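Local coordinates for peptide ABC transporter, peptide-binding protein (Thermus thermophilus, PDB 2D5W) that binds oligopeptides, probably as the extracytoplasmic receptor that hands them to an ABC transporter for uptake, at residues K558-Y563 with W580-E585. Residues are numbered along the deposited sequence; the frame is centred on the assembly and turned at random.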
loop_
_atom_site.group_PDB
_atom_site.type_symbol
_atom_site.label_atom_id
_atom_site.label_comp_id
_atom_site.label_asym_id
_atom_site.label_seq_id
_atom_site.Cartn_x
_atom_site.Cartn_y
_atom_site.Cartn_z
ATOM N N LYS A 558 -0.012 -6.750 27.459
ATOM C CA LYS A 558 1.170 -7.235 28.148
ATOM C C LYS A 558 1.160 -8.755 28.104
ATOM O O LYS A 558 0.109 -9.385 28.227
ATOM C CB LYS A 558 1.191 -6.713 29.587
ATOM C CG LYS A 558 1.426 -5.207 29.636
ATOM C CD LYS A 558 1.453 -4.651 31.042
ATOM C CE LYS A 558 1.767 -3.162 31.018
ATOM N NZ LYS A 558 3.141 -2.865 30.511
ATOM N N GLY A 559 2.332 -9.337 27.883
ATOM C CA GLY A 559 2.435 -10.783 27.808
ATOM C C GLY A 559 2.570 -11.299 26.383
ATOM O O GLY A 559 3.054 -12.408 26.169
ATOM N N LEU A 560 2.144 -10.503 25.405
ATOM C CA LEU A 560 2.238 -10.906 24.003
ATOM C C LEU A 560 3.610 -10.523 23.475
ATOM O O LEU A 560 3.981 -9.354 23.502
ATOM C CB LEU A 560 1.161 -10.207 23.163
ATOM C CG LEU A 560 1.099 -10.659 21.696
ATOM C CD1 LEU A 560 0.555 -12.081 21.623
ATOM C CD2 LEU A 560 0.210 -9.719 20.895
ATOM N N VAL A 561 4.371 -11.500 22.996
ATOM C CA VAL A 561 5.695 -11.200 22.475
ATOM C C VAL A 561 5.854 -11.464 20.986
ATOM O O VAL A 561 5.134 -12.277 20.387
ATOM C CB VAL A 561 6.809 -11.970 23.233
ATOM C CG1 VAL A 561 6.904 -11.464 24.663
ATOM C CG2 VAL A 561 6.536 -13.460 23.199
ATOM N N ASN A 562 6.814 -10.742 20.416
ATOM C CA ASN A 562 7.187 -10.807 19.013
ATOM C C ASN A 562 6.220 -10.154 18.028
ATOM O O ASN A 562 6.399 -10.259 16.815
ATOM C CB ASN A 562 7.501 -12.255 18.626
ATOM C CG ASN A 562 8.636 -12.829 19.454
ATOM O OD1 ASN A 562 9.547 -12.101 19.855
ATOM N ND2 ASN A 562 8.591 -14.130 19.713
ATOM N N TYR A 563 5.203 -9.475 18.556
ATOM C CA TYR A 563 4.252 -8.738 17.720
ATOM C C TYR A 563 4.935 -7.375 17.649
ATOM O O TYR A 563 4.596 -6.451 18.393
ATOM C CB TYR A 563 2.895 -8.612 18.417
ATOM C CG TYR A 563 1.819 -8.015 17.533
ATOM C CD1 TYR A 563 1.044 -8.826 16.704
ATOM C CD2 TYR A 563 1.608 -6.638 17.489
ATOM C CE1 TYR A 563 0.084 -8.280 15.851
ATOM C CE2 TYR A 563 0.654 -6.080 16.640
ATOM C CZ TYR A 563 -0.102 -6.906 15.823
ATOM O OH TYR A 563 -1.033 -6.358 14.972
ATOM N N TRP A 580 4.639 -16.728 12.786
ATOM C CA TRP A 580 4.795 -18.044 13.398
ATOM C C TRP A 580 5.410 -18.024 14.796
ATOM O O TRP A 580 5.383 -19.037 15.492
ATOM C CB TRP A 580 5.635 -18.947 12.488
ATOM C CG TRP A 580 6.992 -18.384 12.198
ATOM C CD1 TRP A 580 8.132 -18.559 12.931
ATOM C CD2 TRP A 580 7.335 -17.501 11.126
ATOM N NE1 TRP A 580 9.163 -17.836 12.380
ATOM C CE2 TRP A 580 8.702 -17.176 11.271
ATOM C CE3 TRP A 580 6.618 -16.950 10.055
ATOM C CZ2 TRP A 580 9.367 -16.320 10.384
ATOM C CZ3 TRP A 580 7.279 -16.100 9.173
ATOM C CH2 TRP A 580 8.639 -15.794 9.344
ATOM N N GLU A 581 5.972 -16.892 15.211
ATOM C CA GLU A 581 6.583 -16.821 16.538
ATOM C C GLU A 581 5.900 -15.843 17.486
ATOM O O GLU A 581 6.452 -15.496 18.529
ATOM C CB GLU A 581 8.080 -16.498 16.427
ATOM C CG GLU A 581 8.412 -15.333 15.518
ATOM C CD GLU A 581 9.903 -15.043 15.447
ATOM O OE1 GLU A 581 10.711 -15.995 15.500
ATOM O OE2 GLU A 581 10.266 -13.859 15.318
ATOM N N ILE A 582 4.699 -15.404 17.131
ATOM C CA ILE A 582 3.952 -14.497 17.990
ATOM C C ILE A 582 3.207 -15.358 19.007
ATOM O O ILE A 582 2.526 -16.321 18.651
ATOM C CB ILE A 582 2.960 -13.643 17.171
ATOM C CG1 ILE A 582 3.746 -12.731 16.219
ATOM C CG2 ILE A 582 2.074 -12.828 18.108
ATOM C CD1 ILE A 582 2.895 -11.946 15.245
ATOM N N GLY A 583 3.354 -15.024 20.283
ATOM C CA GLY A 583 2.691 -15.812 21.302
ATOM C C GLY A 583 2.726 -15.205 22.687
ATOM O O GLY A 583 3.295 -14.135 22.903
ATOM N N TRP A 584 2.114 -15.917 23.624
ATOM C CA TRP A 584 2.030 -15.488 25.009
ATOM C C TRP A 584 3.174 -16.069 25.833
ATOM O O TRP A 584 3.402 -17.278 25.821
ATOM C CB TRP A 584 0.686 -15.927 25.588
ATOM C CG TRP A 584 -0.486 -15.363 24.836
ATOM C CD1 TRP A 584 -1.265 -16.006 23.917
ATOM C CD2 TRP A 584 -0.967 -14.016 24.900
ATOM N NE1 TRP A 584 -2.204 -15.139 23.403
ATOM C CE2 TRP A 584 -2.040 -13.911 23.989
ATOM C CE3 TRP A 584 -0.591 -12.887 25.639
ATOM C CZ2 TRP A 584 -2.744 -12.718 23.797
ATOM C CZ3 TRP A 584 -1.290 -11.700 25.448
ATOM C CH2 TRP A 584 -2.355 -11.627 24.532
ATOM N N GLU A 585 3.891 -15.212 26.550
ATOM C CA GLU A 585 5.009 -15.684 27.357
ATOM C C GLU A 585 4.594 -16.727 28.392
ATOM O O GLU A 585 5.355 -17.654 28.672
ATOM C CB GLU A 585 5.708 -14.510 28.047
ATOM C CG GLU A 585 6.252 -13.481 27.072
ATOM C CD GLU A 585 7.174 -12.470 27.725
ATOM O OE1 GLU A 585 8.407 -12.668 27.678
ATOM O OE2 GLU A 585 6.665 -11.478 28.288
#
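Val561 and Gly583 form the hydrogen-bonded pair of a short antiparallel ribbon. Val561 N gives Gly583 O a nearly straight bond of 2.8 Å, and Gly583 N returns a longer one, 3.3 Å, to Val561 O. Two residues along, Glu585 N reaches Gly559 O at 3.0 Å. At the opposite end a side chain replaces the backbone donor: Asn562 ND2 lies 2.8 Å from Glu581 O, which sits almost in the amide plane. ND2 also bonds Val590 O, while OD1 accepts from the backbone N of Lys592 and Trp593, so both ends of the amide are engaged and its flip is fixed.

Leu560 and Trp584, the neighbouring non-hydrogen-bonded pair, make a CH-pi contact: Leu560 CD1 stands 3.9 Å from the centroid of the six-membered indole ring, only 7° off its normal. Leu560 CG is anti to the backbone N (chi1 -175°), which carries CD1 over that face, while Trp584 NE1 bonds Ser7 O. With an alanine in place of Trp584, Leu560 CD1 would probably lose the ring face it packs on, and Ser7 O its indole donor.

In this family 5 solute-binding protein the two-stranded ribbon, closed by a connection without helix or strand, lies against the mixed five-stranded sheet, with Leu560 and Ile582 on Leu8 of strand 7-12.

Among the remaining apolar contacts, Ile582 CG2 meets Leu560 CD1 at 3.9 Å, and Ile582 CD1 meets Tyr563 CD1 at the same distance of 3.9 Å. The tyrosine hydroxyl bonds Thr270 O, on the edge strand of that sheet. On the ribbon's other face, Val561 CG1 is held tightly against Glu585 CG, at 3.2 Å, and comes equally near the carboxylate carbon CD; the two side chains cross at about a right angle.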